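Local atomic coordinates of adenosine deaminase (Burkholderia ambifaria, PDB entry 4GXW), a protein that binds zinc and probably deaminates adenine or a related purine, as a member of the adenosine and AMP deaminase family of metal-dependent hydrolases. Residues K31-C36 against H297-D302; H35-G40 against E114-P119; A41-T46 against A98-E103; L154-D159 against D180-I185. All coordinates share one frame; numbering follows the deposited sequence.

Interaction 1. Residues K31-C36 against H297-D302; sequences KVELHC and HPNTDD. With ZN (zinc ion), chain C.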
loop_
_atom_site.group_PDB
_atom_site.type_symbol
_atom_site.label_atom_id
_atom_site.label_comp_id
_atom_site.label_asym_id
_atom_site.label_seq_id
_atom_site.Cartn_x
_atom_site.Cartn_y
_atom_site.Cartn_z
ATOM N N LYS A 31 -8.415 -6.210 -9.197
ATOM C CA LYS A 31 -7.237 -5.595 -8.611
ATOM C C LYS A 31 -6.538 -6.470 -7.598
ATOM O O LYS A 31 -7.163 -7.292 -6.912
ATOM C CB LYS A 31 -7.630 -4.309 -7.869
ATOM C CG LYS A 31 -8.328 -3.242 -8.711
ATOM C CD LYS A 31 -8.907 -2.142 -7.819
ATOM C CE LYS A 31 -9.815 -1.184 -8.587
ATOM N NZ LYS A 31 -11.141 -1.768 -9.000
ATOM N N VAL A 32 -5.220 -6.319 -7.514
ATOM C CA VAL A 32 -4.515 -6.679 -6.293
ATOM C C VAL A 32 -4.111 -5.377 -5.618
ATOM O O VAL A 32 -3.984 -4.331 -6.268
ATOM C CB VAL A 32 -3.268 -7.557 -6.530
ATOM C CG1 VAL A 32 -3.636 -8.805 -7.316
ATOM C CG2 VAL A 32 -2.182 -6.777 -7.244
ATOM N N GLU A 33 -3.932 -5.438 -4.306
ATOM C CA GLU A 33 -3.342 -4.325 -3.556
ATOM C C GLU A 33 -2.103 -4.863 -2.842
ATOM O O GLU A 33 -2.181 -5.871 -2.126
ATOM C CB GLU A 33 -4.310 -3.700 -2.551
ATOM C CG GLU A 33 -3.684 -2.531 -1.786
ATOM C CD GLU A 33 -4.688 -1.508 -1.314
ATOM O OE1 GLU A 33 -5.618 -1.876 -0.550
ATOM O OE2 GLU A 33 -4.550 -0.324 -1.706
ATOM N N LEU A 34 -0.971 -4.195 -3.065
ATOM C CA LEU A 34 0.317 -4.637 -2.536
ATOM C C LEU A 34 0.940 -3.640 -1.571
ATOM O O LEU A 34 2.000 -3.904 -1.016
ATOM C CB LEU A 34 1.307 -4.894 -3.676
ATOM C CG LEU A 34 0.929 -5.940 -4.718
ATOM C CD1 LEU A 34 2.022 -6.053 -5.769
ATOM C CD2 LEU A 34 0.682 -7.285 -4.046
ATOM N N HIS A 35 0.298 -2.489 -1.379
ATOM C CA HIS A 35 0.850 -1.430 -0.532
ATOM C C HIS A 35 -0.270 -0.753 0.239
ATOM O O HIS A 35 -0.911 0.184 -0.252
ATOM C CB HIS A 35 1.637 -0.409 -1.374
ATOM C CG HIS A 35 2.420 0.589 -0.567
ATOM N ND1 HIS A 35 3.570 1.183 -1.047
ATOM C CD2 HIS A 35 2.215 1.116 0.667
ATOM C CE1 HIS A 35 4.047 2.015 -0.134
ATOM N NE2 HIS A 35 3.249 1.986 0.923
ATOM N N CYS A 36 -0.513 -1.251 1.444
ATOM C CA CYS A 36 -1.557 -0.721 2.308
ATOM C C CYS A 36 -1.205 -1.005 3.751
ATOM O O CYS A 36 -0.933 -2.150 4.115
ATOM C CB CYS A 36 -2.902 -1.370 1.986
ATOM S SG CYS A 36 -4.249 -0.641 2.928
ATOM N N HIS A 297 2.811 -0.243 -9.987
ATOM C CA HIS A 297 1.498 -0.742 -9.611
ATOM C C HIS A 297 0.924 0.206 -8.573
ATOM O O HIS A 297 1.541 0.413 -7.534
ATOM C CB HIS A 297 1.614 -2.154 -9.037
ATOM C CG HIS A 297 0.315 -2.694 -8.535
ATOM N ND1 HIS A 297 -0.003 -2.730 -7.195
ATOM C CD2 HIS A 297 -0.754 -3.196 -9.198
ATOM C CE1 HIS A 297 -1.217 -3.239 -7.054
ATOM N NE2 HIS A 297 -1.696 -3.524 -8.252
ATOM N N PRO A 298 -0.246 0.799 -8.853
ATOM C CA PRO A 298 -0.805 1.822 -7.959
ATOM C C PRO A 298 -1.575 1.234 -6.774
ATOM O O PRO A 298 -2.197 0.173 -6.906
ATOM C CB PRO A 298 -1.755 2.586 -8.872
ATOM C CG PRO A 298 -2.245 1.528 -9.814
ATOM C CD PRO A 298 -1.063 0.633 -10.068
ATOM N N ASN A 299 -1.535 1.938 -5.640
ATOM C CA ASN A 299 -2.087 1.458 -4.386
ATOM C C ASN A 299 -2.566 2.636 -3.547
ATOM O O ASN A 299 -2.233 3.782 -3.850
ATOM C CB ASN A 299 -1.010 0.697 -3.613
ATOM C CG ASN A 299 -0.650 -0.611 -4.259
ATOM O OD1 ASN A 299 -1.284 -1.616 -3.993
ATOM N ND2 ASN A 299 0.378 -0.608 -5.114
ATOM N N THR A 300 -3.303 2.344 -2.469
ATOM C CA THR A 300 -3.880 3.377 -1.604
ATOM C C THR A 300 -2.993 3.825 -0.438
ATOM O O THR A 300 -3.122 4.966 0.015
ATOM C CB THR A 300 -5.279 2.978 -1.047
ATOM O OG1 THR A 300 -5.170 1.796 -0.241
ATOM C CG2 THR A 300 -6.290 2.743 -2.178
ATOM N N ASP A 301 -2.128 2.933 0.061
ATOM C CA ASP A 301 -1.205 3.200 1.199
ATOM C C ASP A 301 -1.942 3.335 2.537
ATOM O O ASP A 301 -1.826 2.466 3.404
ATOM C CB ASP A 301 -0.309 4.425 0.914
ATOM C CG ASP A 301 1.055 4.412 1.655
ATOM O OD1 ASP A 301 1.473 3.453 2.355
ATOM O OD2 ASP A 301 1.770 5.424 1.489
ATOM N N ASP A 302 -2.699 4.419 2.699
ATOM C CA ASP A 302 -3.484 4.660 3.916
ATOM C C ASP A 302 -4.872 5.105 3.473
ATOM O O ASP A 302 -5.189 6.302 3.530
ATOM C CB ASP A 302 -2.832 5.740 4.796
ATOM C CG ASP A 302 -1.402 5.419 5.152
ATOM O OD1 ASP A 302 -1.178 4.567 6.036
ATOM O OD2 ASP A 302 -0.481 6.028 4.558
HETATM ZN ZN ZN C . 3.515 2.923 2.855
HETATM O O HOH W 1 -4.318 -1.572 -6.435
HETATM O O HOH W 2 -3.954 -4.770 -9.648
HETATM O O HOH W 3 -7.477 -0.016 0.059
HETATM O O HOH W 4 4.084 4.786 2.566
#
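The side chain of N299 lies against that of H35, CB to CB at 3.6 Å, just past the C-terminal ends of the first and last strands of the TIM barrel, 31-33 and 295-298. From there its amide oxygen OD1 reaches back to the start of the loop: it accepts L34 N at 2.8 Å and, more weakly, H35 N. The amide is fixed from its other end too, since N299 ND2 donates to H297 ND1, although that ring nitrogen is approached 34° out of the ring plane. E33, with CG anti to its backbone N (chi1 -179°) and the chain extended, reaches T300, whose backbone N and OG1 both donate to E33 OE2; the hydroxyl is the closer, OG1 to OE2 2.7 Å. The other oxygen, E33 OE1, is held by Y101. Farther along, D301 N bonds to H35 O. Past this bond the H35 ring and the D301 carboxylate run side by side with their planes 77° apart, and both bind the zinc ion, which H37 and H216 also coordinate. T263 OG1 hydrogen-bonds to H35 ND1 and, with the zinc on NE2, helps fix the ring. Water 4, also bound to zinc, donates to D301 OD2 at 2.6 Å.

Interaction 2. Residues H35-G40 against E114-P119; sequences HCHLLG and EFFWNP. With ZN (zinc ion), chain C.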
loop_
_atom_site.group_PDB
_atom_site.type_symbol
_atom_site.label_atom_id
_atom_site.label_comp_id
_atom_site.label_asym_id
_atom_site.label_seq_id
_atom_site.Cartn_x
_atom_site.Cartn_y
_atom_site.Cartn_z
ATOM N N HIS A 35 0.298 -2.489 -1.379
ATOM C CA HIS A 35 0.850 -1.430 -0.532
ATOM C C HIS A 35 -0.270 -0.753 0.239
ATOM O O HIS A 35 -0.911 0.184 -0.252
ATOM C CB HIS A 35 1.637 -0.409 -1.374
ATOM C CG HIS A 35 2.420 0.589 -0.567
ATOM N ND1 HIS A 35 3.570 1.183 -1.047
ATOM C CD2 HIS A 35 2.215 1.116 0.667
ATOM C CE1 HIS A 35 4.047 2.015 -0.134
ATOM N NE2 HIS A 35 3.249 1.986 0.923
ATOM N N CYS A 36 -0.513 -1.251 1.444
ATOM C CA CYS A 36 -1.557 -0.721 2.308
ATOM C C CYS A 36 -1.205 -1.005 3.751
ATOM O O CYS A 36 -0.933 -2.150 4.115
ATOM C CB CYS A 36 -2.902 -1.370 1.986
ATOM S SG CYS A 36 -4.249 -0.641 2.928
ATOM N N HIS A 37 -1.222 0.034 4.575
ATOM C CA HIS A 37 -0.969 -0.122 6.004
ATOM C C HIS A 37 -2.291 -0.339 6.721
ATOM O O HIS A 37 -3.206 0.489 6.622
ATOM C CB HIS A 37 -0.220 1.092 6.568
ATOM C CG HIS A 37 1.076 1.361 5.870
ATOM N ND1 HIS A 37 2.289 0.878 6.321
ATOM C CD2 HIS A 37 1.339 2.028 4.720
ATOM C CE1 HIS A 37 3.243 1.248 5.480
ATOM N NE2 HIS A 37 2.692 1.943 4.498
ATOM N N LEU A 38 -2.376 -1.459 7.437
ATOM C CA LEU A 38 -3.543 -1.797 8.245
ATOM C C LEU A 38 -4.044 -0.612 9.073
ATOM O O LEU A 38 -5.236 -0.295 9.066
ATOM C CB LEU A 38 -3.197 -2.959 9.180
ATOM C CG LEU A 38 -4.349 -3.444 10.060
ATOM C CD1 LEU A 38 -5.523 -3.924 9.209
ATOM C CD2 LEU A 38 -3.862 -4.526 11.008
ATOM N N LEU A 39 -3.129 0.049 9.772
ATOM C CA LEU A 39 -3.498 1.124 10.680
ATOM C C LEU A 39 -3.839 2.421 9.938
ATOM O O LEU A 39 -4.340 3.369 10.543
ATOM C CB LEU A 39 -2.404 1.342 11.739
ATOM C CG LEU A 39 -2.539 0.504 13.026
ATOM C CD1 LEU A 39 -2.543 -1.000 12.734
ATOM C CD2 LEU A 39 -1.434 0.862 14.016
ATOM N N GLY A 40 -3.578 2.449 8.633
ATOM C CA GLY A 40 -4.024 3.550 7.787
ATOM C C GLY A 40 -5.333 3.270 7.058
ATOM O O GLY A 40 -5.744 4.032 6.169
ATOM N N GLU A 114 -2.229 -7.599 0.047
ATOM C CA GLU A 114 -1.111 -7.834 0.954
ATOM C C GLU A 114 -0.909 -6.538 1.713
ATOM O O GLU A 114 -0.730 -5.481 1.096
ATOM C CB GLU A 114 0.140 -8.235 0.166
ATOM C CG GLU A 114 -0.149 -9.383 -0.794
ATOM C CD GLU A 114 1.061 -9.908 -1.534
ATOM O OE1 GLU A 114 2.197 -9.467 -1.258
ATOM O OE2 GLU A 114 0.870 -10.781 -2.409
ATOM N N PHE A 115 -0.973 -6.611 3.042
ATOM C CA PHE A 115 -1.002 -5.403 3.865
ATOM C C PHE A 115 0.020 -5.415 4.994
ATOM O O PHE A 115 0.405 -6.481 5.491
ATOM C CB PHE A 115 -2.426 -5.113 4.372
ATOM C CG PHE A 115 -3.003 -6.182 5.269
ATOM C CD1 PHE A 115 -3.663 -7.283 4.740
ATOM C CD2 PHE A 115 -2.904 -6.073 6.646
ATOM C CE1 PHE A 115 -4.216 -8.261 5.584
ATOM C CE2 PHE A 115 -3.452 -7.038 7.479
ATOM C CZ PHE A 115 -4.096 -8.137 6.947
ATOM N N PHE A 116 0.465 -4.215 5.367
ATOM C CA PHE A 116 1.533 -4.007 6.341
ATOM C C PHE A 116 0.996 -3.813 7.763
ATOM O O PHE A 116 0.003 -3.110 7.977
ATOM C CB PHE A 116 2.332 -2.752 5.984
ATOM C CG PHE A 116 2.999 -2.785 4.625
ATOM C CD1 PHE A 116 3.759 -3.871 4.217
ATOM C CD2 PHE A 116 2.852 -1.718 3.747
ATOM C CE1 PHE A 116 4.373 -3.878 2.964
ATOM C CE2 PHE A 116 3.472 -1.729 2.495
ATOM C CZ PHE A 116 4.229 -2.818 2.112
ATOM N N TRP A 117 1.691 -4.407 8.731
ATOM C CA TRP A 117 1.382 -4.225 10.149
ATOM C C TRP A 117 2.708 -4.164 10.886
ATOM O O TRP A 117 3.584 -4.991 10.625
ATOM C CB TRP A 117 0.553 -5.403 10.667
ATOM C CG TRP A 117 0.596 -5.609 12.164
ATOM C CD1 TRP A 117 0.210 -4.719 13.138
ATOM C CD2 TRP A 117 1.037 -6.786 12.858
ATOM N NE1 TRP A 117 0.390 -5.278 14.393
ATOM C CE2 TRP A 117 0.882 -6.549 14.239
ATOM C CE3 TRP A 117 1.525 -8.029 12.436
ATOM C CZ2 TRP A 117 1.233 -7.495 15.199
ATOM C CZ3 TRP A 117 1.856 -8.967 13.386
ATOM C CH2 TRP A 117 1.707 -8.697 14.753
ATOM N N ASN A 118 2.871 -3.189 11.780
ATOM C CA ASN A 118 4.096 -3.080 12.580
ATOM C C ASN A 118 3.967 -3.775 13.934
ATOM O O ASN A 118 3.337 -3.257 14.854
ATOM C CB ASN A 118 4.482 -1.620 12.816
ATOM C CG ASN A 118 4.642 -0.833 11.541
ATOM O OD1 ASN A 118 3.714 -0.127 11.128
ATOM N ND2 ASN A 118 5.824 -0.918 10.917
ATOM N N PRO A 119 4.578 -4.959 14.068
ATOM C CA PRO A 119 4.472 -5.661 15.356
ATOM C C PRO A 119 5.188 -4.980 16.514
ATOM O O PRO A 119 4.805 -5.209 17.660
ATOM C CB PRO A 119 5.132 -7.016 15.086
ATOM C CG PRO A 119 5.297 -7.115 13.612
ATOM C CD PRO A 119 5.331 -5.725 13.063
HETATM ZN ZN ZN C . 3.515 2.923 2.855
HETATM O O HOH W 5 0.990 -3.608 1.895
HETATM O O HOH W 6 3.175 -0.779 8.476
HETATM O O HOH W 7 -0.304 -0.654 9.587
HETATM O O HOH W 4 4.084 4.786 2.566
#
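Just past strand 31-33 of the barrel, the backbone of the HxH metal-binding motif crosses strand 110-117, the touching parts 61° apart, held by two bonds that bracket H37: F116 N to C36 O at 2.8 Å and L38 N to F116 O at 2.9 Å. F116 is the side chain at the heart of the contact, meeting both zinc-binding histidines. Its CE2 edge points at the face of H35 in an offset edge-to-face pair, planes 74° apart, with CE2 3.6 Å from H35 CD2. Against H37 the rings meet obliquely; F116 CD2 lies over the rim of one imidazole face, 3.5 Å from H37 CE1. Water 5, bound to C36 N and E114 O, sits over the centre of the F116 ring. On the other side of the strand F115 runs beside L38, CD2 to CB 4.0 Å. H37 binds zinc through NE2, leaving ND1 to a second-shell link that helps fix the ring: water 6 accepts from H37 ND1 at 2.9 Å and donates to N118 OD1.

Interaction 3. Residues A41-T46 against A98-E103; sequences AVRHDT and AYEYLE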
loop_
_atom_site.group_PDB
_atom_site.type_symbol
_atom_site.label_atom_id
_atom_site.label_comp_id
_atom_site.label_asym_id
_atom_site.label_seq_id
_atom_site.Cartn_x
_atom_site.Cartn_y
_atom_site.Cartn_z
ATOM N N ALA A 41 -5.978 2.164 7.427
ATOM C CA ALA A 41 -7.227 1.725 6.809
ATOM C C ALA A 41 -8.345 1.580 7.836
ATOM O O ALA A 41 -9.343 0.922 7.572
ATOM C CB ALA A 41 -7.025 0.409 6.067
ATOM N N VAL A 42 -8.180 2.177 9.012
ATOM C CA VAL A 42 -9.231 2.126 10.019
ATOM C C VAL A 42 -10.360 3.089 9.659
ATOM O O VAL A 42 -10.117 4.272 9.403
ATOM C CB VAL A 42 -8.664 2.450 11.423
ATOM C CG1 VAL A 42 -9.762 2.416 12.464
ATOM C CG2 VAL A 42 -7.550 1.463 11.780
ATOM N N ARG A 43 -11.592 2.586 9.637
ATOM C CA ARG A 43 -12.744 3.434 9.330
ATOM C C ARG A 43 -12.931 4.477 10.427
ATOM O O ARG A 43 -12.736 4.178 11.609
ATOM C CB ARG A 43 -14.012 2.591 9.210
ATOM C CG ARG A 43 -13.986 1.554 8.098
ATOM C CD ARG A 43 -15.242 0.704 8.148
ATOM N NE ARG A 43 -15.163 -0.451 7.263
ATOM C CZ ARG A 43 -15.951 -1.512 7.354
ATOM N NH1 ARG A 43 -16.902 -1.569 8.283
ATOM N NH2 ARG A 43 -15.789 -2.524 6.520
ATOM N N HIS A 44 -13.320 5.687 10.036
ATOM C CA HIS A 44 -13.526 6.762 11.003
ATOM C C HIS A 44 -14.394 6.324 12.180
ATOM O O HIS A 44 -14.051 6.567 13.337
ATOM C CB HIS A 44 -14.145 7.982 10.317
ATOM C CG HIS A 44 -14.504 9.087 11.261
ATOM N ND1 HIS A 44 -15.707 9.129 11.933
ATOM C CD2 HIS A 44 -13.817 10.185 11.652
ATOM C CE1 HIS A 44 -15.747 10.209 12.692
ATOM N NE2 HIS A 44 -14.612 10.866 12.543
ATOM N N ASP A 45 -15.503 5.650 11.895
ATOM C CA ASP A 45 -16.416 5.271 12.969
ATOM C C ASP A 45 -15.880 4.132 13.853
ATOM O O ASP A 45 -16.247 4.012 15.026
ATOM C CB ASP A 45 -17.805 4.956 12.412
ATOM C CG ASP A 45 -18.484 6.178 11.815
ATOM O OD1 ASP A 45 -17.956 7.305 11.959
ATOM O OD2 ASP A 45 -19.558 6.017 11.201
ATOM N N THR A 46 -15.006 3.306 13.299
ATOM C CA THR A 46 -14.340 2.297 14.114
ATOM C C THR A 46 -13.286 2.946 15.013
ATOM O O THR A 46 -13.113 2.545 16.165
ATOM C CB THR A 46 -13.740 1.181 13.244
ATOM O OG1 THR A 46 -14.814 0.526 12.560
ATOM C CG2 THR A 46 -12.992 0.167 14.094
ATOM N N ALA A 98 -8.517 -5.602 10.537
ATOM C CA ALA A 98 -8.110 -6.407 9.383
ATOM C C ALA A 98 -9.334 -6.822 8.564
ATOM O O ALA A 98 -9.348 -6.699 7.337
ATOM C CB ALA A 98 -7.301 -7.626 9.824
ATOM N N TYR A 99 -10.369 -7.292 9.252
ATOM C CA TYR A 99 -11.588 -7.747 8.598
ATOM C C TYR A 99 -12.258 -6.588 7.865
ATOM O O TYR A 99 -12.695 -6.745 6.718
ATOM C CB TYR A 99 -12.531 -8.350 9.639
ATOM C CG TYR A 99 -13.858 -8.840 9.109
ATOM C CD1 TYR A 99 -13.971 -10.077 8.491
ATOM C CD2 TYR A 99 -15.009 -8.070 9.255
ATOM C CE1 TYR A 99 -15.193 -10.532 8.032
ATOM C CE2 TYR A 99 -16.240 -8.521 8.792
ATOM C CZ TYR A 99 -16.322 -9.752 8.180
ATOM O OH TYR A 99 -17.544 -10.208 7.716
ATOM N N GLU A 100 -12.326 -5.423 8.510
ATOM C CA GLU A 100 -12.992 -4.271 7.898
ATOM C C GLU A 100 -12.218 -3.705 6.709
ATOM O O GLU A 100 -12.820 -3.284 5.723
ATOM C CB GLU A 100 -13.293 -3.186 8.943
ATOM C CG GLU A 100 -14.317 -3.651 9.964
ATOM C CD GLU A 100 -14.730 -2.601 10.973
ATOM O OE1 GLU A 100 -14.186 -1.476 10.953
ATOM O OE2 GLU A 100 -15.623 -2.910 11.802
ATOM N N TYR A 101 -10.893 -3.700 6.794
ATOM C CA TYR A 101 -10.070 -3.290 5.659
ATOM C C TYR A 101 -10.330 -4.216 4.471
ATOM O O TYR A 101 -10.597 -3.751 3.357
ATOM C CB TYR A 101 -8.572 -3.258 6.010
ATOM C CG TYR A 101 -7.704 -3.371 4.777
ATOM C CD1 TYR A 101 -7.779 -2.426 3.754
ATOM C CD2 TYR A 101 -6.852 -4.451 4.605
ATOM C CE1 TYR A 101 -7.010 -2.553 2.601
ATOM C CE2 TYR A 101 -6.079 -4.588 3.463
ATOM C CZ TYR A 101 -6.161 -3.640 2.467
ATOM O OH TYR A 101 -5.380 -3.787 1.336
ATOM N N LEU A 102 -10.287 -5.522 4.709
ATOM C CA LEU A 102 -10.452 -6.480 3.628
ATOM C C LEU A 102 -11.860 -6.415 3.030
ATOM O O LEU A 102 -12.026 -6.564 1.815
ATOM C CB LEU A 102 -10.070 -7.900 4.069
ATOM C CG LEU A 102 -8.580 -8.066 4.383
ATOM C CD1 LEU A 102 -8.297 -9.360 5.123
ATOM C CD2 LEU A 102 -7.735 -7.976 3.115
ATOM N N GLU A 103 -12.867 -6.169 3.866
ATOM C CA GLU A 103 -14.223 -5.934 3.365
ATOM C C GLU A 103 -14.271 -4.728 2.426
ATOM O O GLU A 103 -14.858 -4.783 1.346
ATOM C CB GLU A 103 -15.198 -5.715 4.521
ATOM C CG GLU A 103 -16.614 -5.445 4.044
ATOM C CD GLU A 103 -17.620 -5.290 5.169
ATOM O OE1 GLU A 103 -17.212 -5.049 6.329
ATOM O OE2 GLU A 103 -18.838 -5.406 4.881
HETATM O O HOH W 8 -11.879 -0.060 10.618
HETATM O O HOH W 9 -18.573 -4.109 8.524
#
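This is a polar, partly buried contact on the outer layer of the barrel, where the loop entering helix 44-54 meets helix 91-106. R43 and E100 carry it. The R43 chain runs extended from CG to NE and lays its guanidinium flat over E100: CB of E100 sits above the centre of one face, 3.5 Å from R43 CZ, and the carboxylate plane is only 6° from that of the guanidinium. E100 OE1 lies well out of the guanidinium plane, so no N-H points at it; the R43 NH1 to E100 OE1 salt bridge, long at 3.8 Å, works through charge alone. A directed bond goes to the next turn of the helix, where R43 NH2 meets E103 OE1 at 2.9 Å, within the guanidinium plane but from above the carboxylate; NH2 also reaches E100 O weakly. Water 9 joins R43 NH1 to the same E103 OE1. E100 OE1 is gripped by T46 OG1, which donates to its syn lone pair at 2.6 Å, and by water 8, which links it to R43 N. Deeper in, A41 CB packs on Y101 CD1 at 3.7 Å. Outer partners extend the charge network: D104 pairs with R43 NE and R96 with E100 OE2. Helix 91-106 is backed by helix 130-148, which L102 touches, while Y101 turns inward past A113 of strand 110-117 toward strand 31-33.

Interaction 4. Residues L154-D159 against D180-I185; sequences LIPSID and DEVAGI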
loop_
_atom_site.group_PDB
_atom_site.type_symbol
_atom_site.label_atom_id
_atom_site.label_comp_id
_atom_site.label_asym_id
_atom_site.label_seq_id
_atom_site.Cartn_x
_atom_site.Cartn_y
_atom_site.Cartn_z
ATOM N N LEU A 154 -0.346 -11.181 5.078
ATOM C CA LEU A 154 0.114 -10.244 6.094
ATOM C C LEU A 154 1.622 -10.061 5.970
ATOM O O LEU A 154 2.365 -11.038 5.833
ATOM C CB LEU A 154 -0.219 -10.788 7.480
ATOM C CG LEU A 154 0.241 -9.974 8.691
ATOM C CD1 LEU A 154 -0.381 -8.581 8.643
ATOM C CD2 LEU A 154 -0.145 -10.702 9.972
ATOM N N ILE A 155 2.064 -8.808 6.026
ATOM C CA ILE A 155 3.476 -8.462 5.908
ATOM C C ILE A 155 3.887 -7.679 7.153
ATOM O O ILE A 155 3.774 -6.450 7.201
ATOM C CB ILE A 155 3.760 -7.648 4.622
ATOM C CG1 ILE A 155 3.266 -8.402 3.381
ATOM C CG2 ILE A 155 5.252 -7.327 4.501
ATOM C CD1 ILE A 155 3.383 -7.598 2.080
ATOM N N PRO A 156 4.357 -8.391 8.192
ATOM C CA PRO A 156 4.893 -7.704 9.369
ATOM C C PRO A 156 6.023 -6.789 8.917
ATOM O O PRO A 156 6.879 -7.201 8.122
ATOM C CB PRO A 156 5.390 -8.856 10.247
ATOM C CG PRO A 156 4.536 -10.030 9.827
ATOM C CD PRO A 156 4.366 -9.858 8.340
ATOM N N SER A 157 6.029 -5.557 9.416
ATOM C CA SER A 157 6.925 -4.544 8.880
ATOM C C SER A 157 7.757 -3.882 9.958
ATOM O O SER A 157 7.261 -3.528 11.034
ATOM C CB SER A 157 6.133 -3.493 8.104
ATOM O OG SER A 157 5.505 -4.088 6.978
ATOM N N ILE A 158 9.034 -3.716 9.642
ATOM C CA ILE A 158 9.978 -3.079 10.539
ATOM C C ILE A 158 9.635 -1.606 10.729
ATOM O O ILE A 158 9.316 -0.911 9.757
ATOM C CB ILE A 158 11.399 -3.194 9.954
ATOM C CG1 ILE A 158 11.815 -4.670 9.871
ATOM C CG2 ILE A 158 12.387 -2.341 10.739
ATOM C CD1 ILE A 158 12.956 -4.913 8.905
ATOM N N ASP A 159 9.632 -1.149 11.980
ATOM C CA ASP A 159 9.502 0.264 12.317
ATOM C C ASP A 159 10.925 0.814 12.291
ATOM O O ASP A 159 11.694 0.619 13.234
ATOM C CB ASP A 159 8.875 0.378 13.715
ATOM C CG ASP A 159 8.738 1.799 14.202
ATOM O OD1 ASP A 159 9.294 2.733 13.585
ATOM O OD2 ASP A 159 8.062 1.964 15.245
ATOM N N ASP A 180 0.438 -19.744 6.889
ATOM C CA ASP A 180 0.423 -19.552 5.442
ATOM C C ASP A 180 0.093 -18.115 5.051
ATOM O O ASP A 180 0.541 -17.627 4.015
ATOM C CB ASP A 180 -0.564 -20.513 4.774
ATOM C CG ASP A 180 -0.088 -21.957 4.799
ATOM O OD1 ASP A 180 1.076 -22.204 5.183
ATOM O OD2 ASP A 180 -0.881 -22.845 4.426
ATOM N N GLU A 181 -0.684 -17.437 5.891
ATOM C CA GLU A 181 -1.077 -16.053 5.639
ATOM C C GLU A 181 0.067 -15.046 5.744
ATOM O O GLU A 181 -0.030 -13.942 5.202
ATOM C CB GLU A 181 -2.179 -15.637 6.616
ATOM C CG GLU A 181 -3.556 -16.174 6.283
ATOM C CD GLU A 181 -3.776 -17.609 6.729
ATOM O OE1 GLU A 181 -2.904 -18.196 7.418
ATOM O OE2 GLU A 181 -4.843 -18.161 6.387
ATOM N N VAL A 182 1.134 -15.404 6.451
ATOM C CA VAL A 182 2.191 -14.449 6.760
ATOM C C VAL A 182 3.380 -14.726 5.851
ATOM O O VAL A 182 4.072 -15.731 6.010
ATOM C CB VAL A 182 2.573 -14.531 8.252
ATOM C CG1 VAL A 182 3.648 -13.512 8.590
ATOM C CG2 VAL A 182 1.337 -14.310 9.118
ATOM N N ALA A 183 3.605 -13.826 4.898
ATOM C CA ALA A 183 4.407 -14.130 3.718
ATOM C C ALA A 183 5.806 -13.517 3.683
ATOM O O ALA A 183 6.672 -14.010 2.965
ATOM C CB ALA A 183 3.641 -13.729 2.466
ATOM N N GLY A 184 6.025 -12.435 4.418
ATOM C CA GLY A 184 7.307 -11.766 4.344
ATOM C C GLY A 184 7.336 -10.513 5.172
ATOM O O GLY A 184 6.374 -10.245 5.904
ATOM N N ILE A 185 8.425 -9.756 5.047
ATOM C CA ILE A 185 8.596 -8.523 5.808
ATOM C C ILE A 185 8.727 -7.303 4.918
ATOM O O ILE A 185 9.096 -7.399 3.743
ATOM C CB ILE A 185 9.817 -8.565 6.774
ATOM C CG1 ILE A 185 11.128 -8.690 5.989
ATOM C CG2 ILE A 185 9.664 -9.665 7.803
ATOM C CD1 ILE A 185 12.345 -8.291 6.801
#
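The tight part of this contact is the row of backbone and aliphatic groups where strand 151-159 runs beside the chain leading into strand 184-188, neighbours in the parallel barrel joined by a beta-alpha-beta crossover through helix 164-176. L154 is held at both polar atoms: its N donates to E181 O at 2.8 Å, and its O accepts A183 N at 3.2 Å. Beyond it P156, with no N-H to give, brings its ring up to G184, CD to O at 3.2 Å, and rests CD on V182 CG1. V182 thus forks, because its other methyl, CG2, lies alongside L154 CD2. I155 CG2, anti to its backbone N, reaches over to I185 C at 3.5 Å. I158 and I185 meet more loosely through their CD1 methyls, 4.0 Å apart. At the opposite end the contact opens toward solvent: E181 and A183 are partly exposed, and the E181 carboxylate turns from 154-159 to a salt bridge with R142. P156 and I158 take their backbone hydrogen bonds from G186, the next residue along, supplemented by CA-H...O contacts such as I185 CA to P156 O at 3.2 Å. Aliphatic contact of P156, I158 and I185 thus joins sheet to helices 164-176 and 200-208, while charge stays at the E181 end.

Interactions 1 and 2 form the buried core around the zinc site, sharing H35 and C36 and meeting at the metal; D301 O bonds to H37 N, tying the two together. Interaction 1 closes the barrel between its first and last strands, whereas interaction 2 joins the first to the second. Interaction 4 continues the same wall from the third strand to the fourth: F115 O and W117 O bond to I155 N and S157 N, but its touching side chains are mostly aliphatic and it holds no metal ligand. Interaction 3 lies outside the wall, partly exposed, and relies on salt bridges, with waters linking the charged groups, in place of metal ligands. Y101 joins it inward, touching C36 and F115.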